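Local coordinates for protein aspartate-semialdehyde dehydrogenase (PDB 5CEF) that catalyses the NADPH-dependent reductive dephosphorylation of 4-phospho-L-aspartate to L-aspartate semialdehyde, the second step in making the aspartate family of amino acids, at residues Leu14-Thr19 / Arg23-Leu28; Pro32-His37 / Cys84-Ser89; Val54-Lys57 / Ile62-Ala65; Tyr151-Ala156 / Ile354-Ile359. All coordinates share one frame; numbering follows the deposited sequence.

Contact 1: Leu14-Thr19 / Arg23-Leu28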
loop_
_atom_site.group_PDB
_atom_site.type_symbol
_atom_site.label_atom_id
_atom_site.label_comp_id
_atom_site.label_asym_id
_atom_site.label_seq_id
_atom_site.Cartn_x
_atom_site.Cartn_y
_atom_site.Cartn_z
ATOM N N LEU A 14 0.174 24.859 24.202
ATOM C CA LEU A 14 1.311 25.365 23.426
ATOM C C LEU A 14 1.484 24.516 22.187
ATOM O O LEU A 14 1.330 23.295 22.247
ATOM C CB LEU A 14 2.582 25.330 24.260
ATOM C CG LEU A 14 2.513 25.987 25.627
ATOM C CD1 LEU A 14 3.796 25.841 26.420
ATOM C CD2 LEU A 14 2.169 27.445 25.458
ATOM N N GLY A 15 1.763 25.157 21.063
ATOM C CA GLY A 15 1.892 24.458 19.772
ATOM C C GLY A 15 0.529 24.138 19.219
ATOM O O GLY A 15 0.308 23.063 18.661
ATOM N N ALA A 16 -0.382 25.089 19.355
ATOM C CA ALA A 16 -1.779 24.836 19.142
ATOM C C ALA A 16 -2.153 24.641 17.723
ATOM O O ALA A 16 -3.192 24.028 17.447
ATOM C CB ALA A 16 -2.600 25.979 19.706
ATOM N N THR A 17 -1.353 25.160 16.803
ATOM C CA THR A 17 -1.663 24.998 15.375
ATOM C C THR A 17 -1.070 23.717 14.828
ATOM O O THR A 17 -1.480 23.283 13.758
ATOM C CB THR A 17 -1.195 26.199 14.537
ATOM O OG1 THR A 17 0.204 26.418 14.730
ATOM C CG2 THR A 17 -1.943 27.457 14.950
ATOM N N GLY A 18 -0.107 23.126 15.547
ATOM C CA GLY A 18 0.495 21.823 15.183
ATOM C C GLY A 18 -0.467 20.661 15.393
ATOM O O GLY A 18 -1.486 20.828 16.042
ATOM N N THR A 19 -0.133 19.479 14.870
ATOM C CA THR A 19 -1.088 18.387 14.815
ATOM C C THR A 19 -1.412 17.867 16.218
ATOM O O THR A 19 -2.564 17.607 16.539
ATOM C CB THR A 19 -0.628 17.238 13.885
ATOM O OG1 THR A 19 0.559 16.637 14.403
ATOM C CG2 THR A 19 -0.342 17.767 12.478
ATOM N N ARG A 23 -5.141 18.073 18.305
ATOM C CA ARG A 23 -5.781 16.987 19.002
ATOM C C ARG A 23 -6.077 17.406 20.448
ATOM O O ARG A 23 -7.170 17.137 20.959
ATOM C CB ARG A 23 -4.931 15.725 18.949
ATOM C CG ARG A 23 -5.681 14.508 19.468
ATOM C CD ARG A 23 -6.651 13.919 18.463
ATOM N NE ARG A 23 -7.239 12.700 19.027
ATOM C CZ ARG A 23 -8.544 12.491 19.232
ATOM N NH1 ARG A 23 -9.461 13.403 18.889
ATOM N NH2 ARG A 23 -8.952 11.348 19.765
ATOM N N PHE A 24 -5.122 18.064 21.088
ATOM C CA PHE A 24 -5.359 18.606 22.426
ATOM C C PHE A 24 -6.640 19.447 22.418
ATOM O O PHE A 24 -7.497 19.314 23.295
ATOM C CB PHE A 24 -4.209 19.499 22.897
ATOM C CG PHE A 24 -3.120 18.781 23.658
ATOM C CD1 PHE A 24 -3.396 18.068 24.805
ATOM C CD2 PHE A 24 -1.799 18.863 23.236
ATOM C CE1 PHE A 24 -2.392 17.446 25.525
ATOM C CE2 PHE A 24 -0.796 18.235 23.939
ATOM C CZ PHE A 24 -1.094 17.539 25.094
ATOM N N ILE A 25 -6.767 20.293 21.408
ATOM C CA ILE A 25 -7.893 21.180 21.311
ATOM C C ILE A 25 -9.205 20.408 21.117
ATOM O O ILE A 25 -10.199 20.680 21.791
ATOM C CB ILE A 25 -7.641 22.239 20.231
ATOM C CG1 ILE A 25 -6.724 23.290 20.813
ATOM C CG2 ILE A 25 -8.946 22.868 19.736
ATOM C CD1 ILE A 25 -6.025 24.140 19.773
ATOM N N GLU A 26 -9.213 19.466 20.202
ATOM C CA GLU A 26 -10.380 18.624 20.017
ATOM C C GLU A 26 -10.820 17.965 21.325
ATOM O O GLU A 26 -11.983 17.976 21.663
ATOM C CB GLU A 26 -10.051 17.552 18.995
ATOM C CG GLU A 26 -11.171 16.572 18.761
ATOM C CD GLU A 26 -11.087 15.972 17.376
ATOM O OE1 GLU A 26 -10.178 15.152 17.105
ATOM O OE2 GLU A 26 -11.947 16.317 16.563
ATOM N N LEU A 27 -9.870 17.389 22.054
ATOM C CA LEU A 27 -10.207 16.632 23.234
ATOM C C LEU A 27 -10.602 17.525 24.377
ATOM O O LEU A 27 -11.458 17.154 25.177
ATOM C CB LEU A 27 -9.056 15.721 23.685
ATOM C CG LEU A 27 -8.752 14.573 22.728
ATOM C CD1 LEU A 27 -7.479 13.850 23.130
ATOM C CD2 LEU A 27 -9.911 13.584 22.628
ATOM N N LEU A 28 -9.959 18.667 24.499
ATOM C CA LEU A 28 -10.231 19.525 25.638
ATOM C C LEU A 28 -11.551 20.276 25.454
ATOM O O LEU A 28 -12.228 20.602 26.429
ATOM C CB LEU A 28 -9.080 20.488 25.889
ATOM C CG LEU A 28 -7.806 19.797 26.344
ATOM C CD1 LEU A 28 -6.562 20.667 26.101
ATOM C CD2 LEU A 28 -7.865 19.395 27.801
#

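Contact 2: Pro32-His37 / Cys84-Ser89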
loop_
_atom_site.group_PDB
_atom_site.type_symbol
_atom_site.label_atom_id
_atom_site.label_comp_id
_atom_site.label_asym_id
_atom_site.label_seq_id
_atom_site.Cartn_x
_atom_site.Cartn_y
_atom_site.Cartn_z
ATOM N N PRO A 32 -14.997 17.238 30.292
ATOM C CA PRO A 32 -15.982 17.670 31.321
ATOM C C PRO A 32 -15.563 18.789 32.276
ATOM O O PRO A 32 -16.422 19.406 32.824
ATOM C CB PRO A 32 -16.262 16.390 32.098
ATOM C CG PRO A 32 -15.063 15.567 31.856
ATOM C CD PRO A 32 -14.632 15.832 30.461
ATOM N N TYR A 33 -14.276 19.028 32.496
ATOM C CA TYR A 33 -13.855 20.153 33.345
ATOM C C TYR A 33 -12.674 21.022 32.934
ATOM O O TYR A 33 -12.507 22.103 33.480
ATOM C CB TYR A 33 -13.626 19.655 34.768
ATOM C CG TYR A 33 -12.570 18.605 34.988
ATOM C CD1 TYR A 33 -11.203 18.945 35.047
ATOM C CD2 TYR A 33 -12.920 17.309 35.319
ATOM C CE1 TYR A 33 -10.237 17.994 35.339
ATOM C CE2 TYR A 33 -11.952 16.358 35.634
ATOM C CZ TYR A 33 -10.620 16.694 35.640
ATOM O OH TYR A 33 -9.646 15.752 35.922
ATOM N N PHE A 34 -11.797 20.524 32.072
ATOM C CA PHE A 34 -10.664 21.317 31.572
ATOM C C PHE A 34 -11.195 22.254 30.510
ATOM O O PHE A 34 -11.898 21.803 29.577
ATOM C CB PHE A 34 -9.612 20.421 30.922
ATOM C CG PHE A 34 -8.719 19.701 31.879
ATOM C CD1 PHE A 34 -8.137 20.359 32.951
ATOM C CD2 PHE A 34 -8.376 18.384 31.652
ATOM C CE1 PHE A 34 -7.282 19.703 33.823
ATOM C CE2 PHE A 34 -7.527 17.716 32.514
ATOM C CZ PHE A 34 -6.985 18.375 33.604
ATOM N N ALA A 35 -10.958 23.545 30.687
ATOM C CA ALA A 35 -11.571 24.567 29.794
ATOM C C ALA A 35 -10.487 25.330 29.029
ATOM O O ALA A 35 -9.608 25.935 29.638
ATOM C CB ALA A 35 -12.437 25.549 30.585
ATOM N N LEU A 36 -10.528 25.227 27.704
ATOM C CA LEU A 36 -9.545 25.857 26.855
ATOM C C LEU A 36 -9.558 27.314 27.126
ATOM O O LEU A 36 -10.603 27.940 27.011
ATOM C CB LEU A 36 -9.868 25.610 25.394
ATOM C CG LEU A 36 -9.497 24.217 24.916
ATOM C CD1 LEU A 36 -10.238 23.902 23.618
ATOM C CD2 LEU A 36 -7.975 24.076 24.753
ATOM N N HIS A 37 -8.424 27.845 27.553
ATOM C CA HIS A 37 -8.356 29.233 27.959
ATOM C C HIS A 37 -7.272 30.036 27.239
ATOM O O HIS A 37 -7.437 31.232 27.031
ATOM C CB HIS A 37 -8.140 29.296 29.474
ATOM C CG HIS A 37 -8.263 30.668 30.041
ATOM N ND1 HIS A 37 -9.447 31.387 30.019
ATOM C CD2 HIS A 37 -7.342 31.462 30.639
ATOM C CE1 HIS A 37 -9.245 32.564 30.576
ATOM N NE2 HIS A 37 -7.977 32.637 30.963
ATOM N N CYS A 84 -3.933 29.819 33.872
ATOM C CA CYS A 84 -4.101 28.389 33.558
ATOM C C CYS A 84 -3.618 27.542 34.702
ATOM O O CYS A 84 -2.544 27.784 35.255
ATOM C CB CYS A 84 -3.372 28.016 32.286
ATOM S SG CYS A 84 -4.128 28.725 30.814
ATOM N N GLY A 85 -4.426 26.553 35.064
ATOM C CA GLY A 85 -4.078 25.589 36.099
ATOM C C GLY A 85 -3.178 24.463 35.606
ATOM O O GLY A 85 -2.444 23.851 36.396
ATOM N N VAL A 86 -3.236 24.203 34.316
ATOM C CA VAL A 86 -2.295 23.323 33.633
ATOM C C VAL A 86 -2.096 23.797 32.176
ATOM O O VAL A 86 -3.051 24.215 31.521
ATOM C CB VAL A 86 -2.746 21.843 33.710
ATOM C CG1 VAL A 86 -4.191 21.697 33.324
ATOM C CG2 VAL A 86 -1.913 20.963 32.812
ATOM N N VAL A 87 -0.846 23.747 31.705
ATOM C CA VAL A 87 -0.510 24.054 30.323
ATOM C C VAL A 87 0.007 22.803 29.646
ATOM O O VAL A 87 1.011 22.203 30.084
ATOM C CB VAL A 87 0.537 25.168 30.254
ATOM C CG1 VAL A 87 0.857 25.517 28.808
ATOM C CG2 VAL A 87 0.021 26.415 30.954
ATOM N N PHE A 88 -0.681 22.410 28.583
ATOM C CA PHE A 88 -0.313 21.259 27.786
ATOM C C PHE A 88 0.608 21.676 26.660
ATOM O O PHE A 88 0.309 22.637 25.957
ATOM C CB PHE A 88 -1.576 20.622 27.199
ATOM C CG PHE A 88 -2.453 20.022 28.229
ATOM C CD1 PHE A 88 -2.092 18.843 28.833
ATOM C CD2 PHE A 88 -3.601 20.639 28.629
ATOM C CE1 PHE A 88 -2.896 18.256 29.769
ATOM C CE2 PHE A 88 -4.411 20.065 29.586
ATOM C CZ PHE A 88 -4.041 18.884 30.172
ATOM N N SER A 89 1.687 20.922 26.439
ATOM C CA SER A 89 2.645 21.242 25.374
ATOM C C SER A 89 2.706 20.194 24.264
ATOM O O SER A 89 3.021 19.045 24.504
ATOM C CB SER A 89 4.004 21.423 25.975
ATOM O OG SER A 89 4.921 21.824 24.989
#

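Contact 3: Val54-Lys57 / Ile62-Ala65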
loop_
_atom_site.group_PDB
_atom_site.type_symbol
_atom_site.label_atom_id
_atom_site.label_comp_id
_atom_site.label_asym_id
_atom_site.label_seq_id
_atom_site.Cartn_x
_atom_site.Cartn_y
_atom_site.Cartn_z
ATOM N N VAL A 54 -4.897 28.207 11.464
ATOM C CA VAL A 54 -4.612 26.782 11.509
ATOM C C VAL A 54 -4.890 26.110 10.193
ATOM O O VAL A 54 -5.865 26.435 9.544
ATOM C CB VAL A 54 -5.463 26.085 12.595
ATOM C CG1 VAL A 54 -6.942 26.026 12.198
ATOM C CG2 VAL A 54 -4.904 24.694 12.898
ATOM N N ARG A 55 -4.034 25.170 9.812
ATOM C CA ARG A 55 -4.334 24.263 8.715
ATOM C C ARG A 55 -4.889 23.015 9.403
ATOM O O ARG A 55 -4.165 22.036 9.614
ATOM C CB ARG A 55 -3.068 23.910 7.891
ATOM C CG ARG A 55 -2.345 25.074 7.219
ATOM C CD ARG A 55 -2.991 25.472 5.891
ATOM N NE ARG A 55 -2.778 26.897 5.568
ATOM C CZ ARG A 55 -3.601 27.912 5.874
ATOM N NH1 ARG A 55 -4.748 27.718 6.519
ATOM N NH2 ARG A 55 -3.272 29.148 5.530
ATOM N N TRP A 56 -6.179 23.028 9.700
ATOM C CA TRP A 56 -6.811 21.935 10.430
ATOM C C TRP A 56 -6.805 20.602 9.680
ATOM O O TRP A 56 -7.583 20.398 8.752
ATOM C CB TRP A 56 -8.250 22.321 10.770
ATOM C CG TRP A 56 -8.998 21.388 11.728
ATOM C CD1 TRP A 56 -9.960 20.450 11.391
ATOM C CD2 TRP A 56 -8.892 21.346 13.163
ATOM N NE1 TRP A 56 -10.458 19.846 12.532
ATOM C CE2 TRP A 56 -9.817 20.370 13.627
ATOM C CE3 TRP A 56 -8.118 22.044 14.100
ATOM C CZ2 TRP A 56 -9.967 20.073 14.970
ATOM C CZ3 TRP A 56 -8.272 21.748 15.439
ATOM C CH2 TRP A 56 -9.190 20.765 15.867
ATOM N N LYS A 57 -5.983 19.666 10.144
ATOM C CA LYS A 57 -5.804 18.372 9.493
ATOM C C LYS A 57 -6.560 17.211 10.161
ATOM O O LYS A 57 -6.161 16.060 10.022
ATOM C CB LYS A 57 -4.297 18.029 9.409
ATOM C CG LYS A 57 -3.407 18.995 8.604
ATOM C CD LYS A 57 -4.103 19.695 7.425
ATOM C CE LYS A 57 -4.842 18.763 6.451
ATOM N NZ LYS A 57 -4.326 18.784 5.048
ATOM N N ILE A 62 -13.380 22.080 13.267
ATOM C CA ILE A 62 -12.879 22.886 14.378
ATOM C C ILE A 62 -14.023 23.145 15.345
ATOM O O ILE A 62 -15.112 23.511 14.908
ATOM C CB ILE A 62 -12.339 24.246 13.907
ATOM C CG1 ILE A 62 -11.183 24.051 12.927
ATOM C CG2 ILE A 62 -11.883 25.073 15.104
ATOM C CD1 ILE A 62 -10.824 25.272 12.104
ATOM N N PRO A 63 -13.807 22.915 16.656
ATOM C CA PRO A 63 -14.923 23.108 17.617
ATOM C C PRO A 63 -15.353 24.560 17.774
ATOM O O PRO A 63 -14.585 25.460 17.441
ATOM C CB PRO A 63 -14.349 22.601 18.933
ATOM C CG PRO A 63 -13.185 21.731 18.562
ATOM C CD PRO A 63 -12.656 22.214 17.259
ATOM N N ASP A 64 -16.573 24.778 18.259
ATOM C CA ASP A 64 -17.110 26.131 18.364
ATOM C C ASP A 64 -16.338 26.935 19.392
ATOM O O ASP A 64 -15.982 28.086 19.144
ATOM C CB ASP A 64 -18.609 26.116 18.729
ATOM C CG ASP A 64 -19.464 25.444 17.670
ATOM O OD1 ASP A 64 -19.153 25.562 16.464
ATOM O OD2 ASP A 64 -20.457 24.798 18.052
ATOM N N ALA A 65 -16.113 26.331 20.548
ATOM C CA ALA A 65 -15.441 27.001 21.655
ATOM C C ALA A 65 -14.160 27.733 21.258
ATOM O O ALA A 65 -13.850 28.780 21.847
ATOM C CB ALA A 65 -15.137 26.007 22.766
#

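Contact 4: Tyr151-Ala156 / Ile354-Ile359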
loop_
_atom_site.group_PDB
_atom_site.type_symbol
_atom_site.label_atom_id
_atom_site.label_comp_id
_atom_site.label_asym_id
_atom_site.label_seq_id
_atom_site.Cartn_x
_atom_site.Cartn_y
_atom_site.Cartn_z
ATOM N N TYR A 151 5.535 22.918 38.047
ATOM C CA TYR A 151 6.378 21.764 37.790
ATOM C C TYR A 151 6.220 21.269 36.337
ATOM O O TYR A 151 5.349 21.735 35.587
ATOM C CB TYR A 151 6.049 20.640 38.751
ATOM C CG TYR A 151 4.679 20.017 38.543
ATOM C CD1 TYR A 151 4.460 18.948 37.650
ATOM C CD2 TYR A 151 3.594 20.479 39.273
ATOM C CE1 TYR A 151 3.171 18.401 37.486
ATOM C CE2 TYR A 151 2.331 19.936 39.136
ATOM C CZ TYR A 151 2.123 18.906 38.258
ATOM O OH TYR A 151 0.834 18.436 38.179
ATOM N N ILE A 152 7.096 20.340 35.960
ATOM C CA ILE A 152 7.032 19.660 34.683
ATOM C C ILE A 152 6.862 18.152 34.860
ATOM O O ILE A 152 7.535 17.529 35.699
ATOM C CB ILE A 152 8.305 19.923 33.843
ATOM C CG1 ILE A 152 8.236 21.315 33.248
ATOM C CG2 ILE A 152 8.417 18.930 32.712
ATOM C CD1 ILE A 152 9.558 21.826 32.712
ATOM N N VAL A 153 5.945 17.588 34.066
ATOM C CA VAL A 153 5.800 16.141 33.894
ATOM C C VAL A 153 5.843 15.872 32.430
ATOM O O VAL A 153 5.260 16.620 31.640
ATOM C CB VAL A 153 4.456 15.629 34.418
ATOM C CG1 VAL A 153 4.232 14.213 33.963
ATOM C CG2 VAL A 153 4.416 15.695 35.923
ATOM N N THR A 154 6.564 14.837 32.038
ATOM C CA THR A 154 6.619 14.472 30.645
ATOM C C THR A 154 5.841 13.196 30.415
ATOM O O THR A 154 5.859 12.291 31.214
ATOM C CB THR A 154 8.041 14.242 30.142
ATOM O OG1 THR A 154 8.675 13.265 30.972
ATOM C CG2 THR A 154 8.819 15.513 30.169
ATOM N N ASN A 155 5.118 13.192 29.309
ATOM C CA ASN A 155 4.338 12.099 28.823
ATOM C C ASN A 155 5.240 11.251 27.943
ATOM O O ASN A 155 6.067 11.814 27.242
ATOM C CB ASN A 155 3.233 12.734 27.995
ATOM C CG ASN A 155 2.274 11.728 27.451
ATOM O OD1 ASN A 155 1.883 10.795 28.144
ATOM N ND2 ASN A 155 1.952 11.864 26.172
ATOM N N ALA A 156 5.160 9.926 28.003
ATOM C CA ALA A 156 5.957 9.108 27.082
ATOM C C ALA A 156 5.255 8.953 25.706
ATOM O O ALA A 156 4.038 9.139 25.585
ATOM C CB ALA A 156 6.215 7.741 27.661
ATOM N N ILE A 354 -3.460 14.230 28.826
ATOM C CA ILE A 354 -4.687 14.629 29.490
ATOM C C ILE A 354 -5.009 13.709 30.650
ATOM O O ILE A 354 -5.310 14.180 31.749
ATOM C CB ILE A 354 -5.844 14.640 28.490
ATOM C CG1 ILE A 354 -5.745 15.884 27.597
ATOM C CG2 ILE A 354 -7.169 14.607 29.222
ATOM C CD1 ILE A 354 -6.526 15.770 26.319
ATOM N N ILE A 355 -4.882 12.401 30.429
ATOM C CA ILE A 355 -5.109 11.426 31.502
ATOM C C ILE A 355 -4.152 11.691 32.652
ATOM O O ILE A 355 -4.558 11.632 33.829
ATOM C CB ILE A 355 -4.964 9.981 31.042
ATOM C CG1 ILE A 355 -6.041 9.648 30.019
ATOM C CG2 ILE A 355 -5.146 9.052 32.217
ATOM C CD1 ILE A 355 -5.780 8.409 29.198
ATOM N N ASN A 356 -2.893 11.993 32.323
ATOM C CA ASN A 356 -1.908 12.328 33.348
ATOM C C ASN A 356 -2.387 13.499 34.159
ATOM O O ASN A 356 -2.311 13.493 35.376
ATOM C CB ASN A 356 -0.545 12.684 32.744
ATOM C CG ASN A 356 0.315 11.493 32.475
ATOM O OD1 ASN A 356 -0.057 10.368 32.799
ATOM N ND2 ASN A 356 1.440 11.715 31.849
ATOM N N ALA A 357 -2.861 14.519 33.485
ATOM C CA ALA A 357 -3.340 15.702 34.176
ATOM C C ALA A 357 -4.572 15.408 35.039
ATOM O O ALA A 357 -4.655 15.891 36.152
ATOM C CB ALA A 357 -3.650 16.798 33.162
ATOM N N GLU A 358 -5.493 14.587 34.534
ATOM C CA GLU A 358 -6.692 14.215 35.312
ATOM C C GLU A 358 -6.265 13.567 36.634
ATOM O O GLU A 358 -6.778 13.915 37.689
ATOM C CB GLU A 358 -7.632 13.292 34.530
ATOM C CG GLU A 358 -8.226 13.910 33.267
ATOM C CD GLU A 358 -9.066 12.949 32.434
ATOM O OE1 GLU A 358 -9.124 11.768 32.795
ATOM O OE2 GLU A 358 -9.700 13.363 31.426
ATOM N N ILE A 359 -5.296 12.672 36.576
ATOM C CA ILE A 359 -4.792 12.057 37.782
ATOM C C ILE A 359 -4.195 13.095 38.751
ATOM O O ILE A 359 -4.414 13.036 39.977
ATOM C CB ILE A 359 -3.743 11.001 37.454
ATOM C CG1 ILE A 359 -4.430 9.844 36.729
ATOM C CG2 ILE A 359 -3.062 10.476 38.721
ATOM C CD1 ILE A 359 -3.454 8.958 35.973
#

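Contact 1: Leu14-Thr19 / Arg23-Leu28
Ile25 and Ala16 carry the apolar half of this contact. The CB of Ile25 points from the helix toward the loop, and its CG1 branch is set beside the backbone N and anti to the carbonyl carbon (chi1 -78°), which carries CD1 out to the turn. There Ile25 CD1 rests 3.9 Å from Ala16 CB and 3.7 Å from Ala16 O, so one methyl group meets both the side chain and the carbonyl of the same residue. The loop that receives it is a type I turn from Gly15 to Gly18, closed by Gly18 N bonding to Gly15 O at 3.1 Å. Gly15, with positive phi, opens the turn, and Gly18 stands at the N-cap of helix 19-29. A glycine-rich loop between the first strand and the first helix is the dinucleotide-binding element of a Rossmann fold, and Thr17, Gly18 and Thr19 probably bind NADP(+), as in related enzymes. The polar half of the contact is the first turn of that helix: Arg23 N donates to Thr19 O over 3.2 Å, with an N-H...O angle of 152°. Arg23 leaves the loop behind, its CG anti to the backbone N (chi1 -170°) and its chain bent at chi2. Its NH1 forms a salt bridge with Glu26 OE1 at 2.6 Å, while Leu27 CD2 lies over one guanidinium face, offset toward the rim.

Contact 2: Pro32-His37 / Cys84-Ser89
Phe34 crosses to meet Val86 and Phe88. From CB, which points toward 84-89, its CG goes beside the backbone N and anti to the carbonyl carbon (chi1 -79°), which carries the ring over the intervening strand toward 84-89. The CD1/CE1 side of the ring meets Val86: CD1 is 4.2 Å from Val86 CG1, and CE1 closes to 3.7 Å from the same methyl, the two side chains crossing at about a right angle. Phe88 CZ lies over one face of the ring, nearest to Phe34 CE2 at 4.4 Å. Phe88 thus turns its edge to the face of Phe34 in a T-shaped pair, the planes 83° apart and the centroids separated by 5.8 Å. Phe34 CZ, at the tip, packs on Ala357 of helix 349-362. Farther along, Cys84 SG sits at the edge of the His37 ring, 4.2 Å from His37 CD2. Strands 34-40 and 86-89 flank strand 9-14 in the parallel Rossmann sheet, so these side chains reach over the strand between them, and both Phe34 and Val86 touch its Val11. No hydrogen bond links the two segments directly; dispersion and the edge-to-face aromatic pair join them, as befits a buried, largely apolar layer between sheet and helices.

Contact 3: Val54-Lys57 / Ile62-Ala65
Ile62 is the bump here and the indole of Trp56 the flat wall against which it lies. The CG1 of Ile62 sits over one face of the indole, 3.7 Å from the centroid of the five-membered ring and 20° off its normal, a CH-pi contact made by a methylene rather than a methyl. Its nearest ring atoms are CG and CD2 of Trp56, both at 3.6 Å from Ile62 CG1. The CD1 methyl continues past the ring into the corner between Trp56 CB, 4.1 Å away, and Val54 CG1, 4.0 Å away; Val54 and Ile62 reach toward each other there, tip to tip. The segments border the loop that joins helix 50-53 to the weakly bonded helix 64-67 in the Rossmann-type NAD-binding domain, and Gln22 of helix 19-29 touches both Val54 and Trp56. Val54 also lies close to Thr17, a probable NADP(+)-binding residue. Beyond Ile62, Pro63 continues the contact toward the far end of the indole: its CD lies 4.0 Å from Trp56 CH2, approaching obliquely. Trp56 reaches this position because its CG is anti to the backbone N (chi1 -171°), which swings the indole across to 62-65. Its rotation is further fixed by a hydrogen bond from NE1 to the carbonyl of Ser60, in the short connection between the two segments.

Contact 4: Tyr151-Ala156 / Ile354-Ile359
Asn155 and Asn356 mark the closest approach of the two backbones, with their CA atoms 7.7 Å apart. Segment 151-156 is mostly extended, lying on a strand of the parallel sheet, and 354-359 is a length of helix, its turns held by bonds such as Glu358 N to Ile354 O at 2.8 Å. At that separation the main chains do not meet, and the contact is made by side chains. Asn356 points its CB toward the strand, and its CG lies beside the backbone N (chi1 -85°). The amide nitrogen, ND2, comes 4.3 Å from Val153 CG1, one methyl of a valine whose CB points toward the helix. On Asn155 the CB does not head straight for the helix, but CG is anti to the backbone N (chi1 -177°), and the end of the side chain comes nearer. Asn155 OD1 then stands 3.8 Å from Asn356 ND2, too far for a hydrogen bond, with the two amide planes turned 88° against each other. Strand 151-155 belongs to the Rossmann domain, and helix 349-362, which follows the last strand of the mixed sheet (336-342), packs against the parallel sheet; a late helix thus returns to the first domain. Each amide nitrogen has a hydrogen-bond partner outside the pair: Asn356 ND2 with the carbonyl of Ile126, and Asn155 ND2 with Asn113 OD1. These bonds satisfy the nitrogens in a buried setting. The side chain of Asn155 lies about 7 Å from that of Cys158, the predicted acyl-thioester residue.

Overall arrangement
Contacts 2 and 4 are buried, whereas contacts 1 and 3 are only partly so and lie at or near the probable NADP(+)-binding loop. Contact 3 is the most peripheral, its centre about 23 Å from the chain centre, against about 8 Å for the centre of contact 4. Helix 19-29 supplies one side of contact 1, and its Leu28 packs on Phe34 of contact 2; the same sheet runs through contacts 2 and 4, and Ala357 of 354-359 touches both Phe34 and Phe88. Chemistry follows place: contact 1 combines a helix bond with a methyl on a turn, contact 2 is aromatic and aliphatic, with a cysteine sulfur at a histidine edge, contact 3 is CH-pi and aliphatic, and contact 4 brings together buried amides whose hydrogen bonds lie outside the pair.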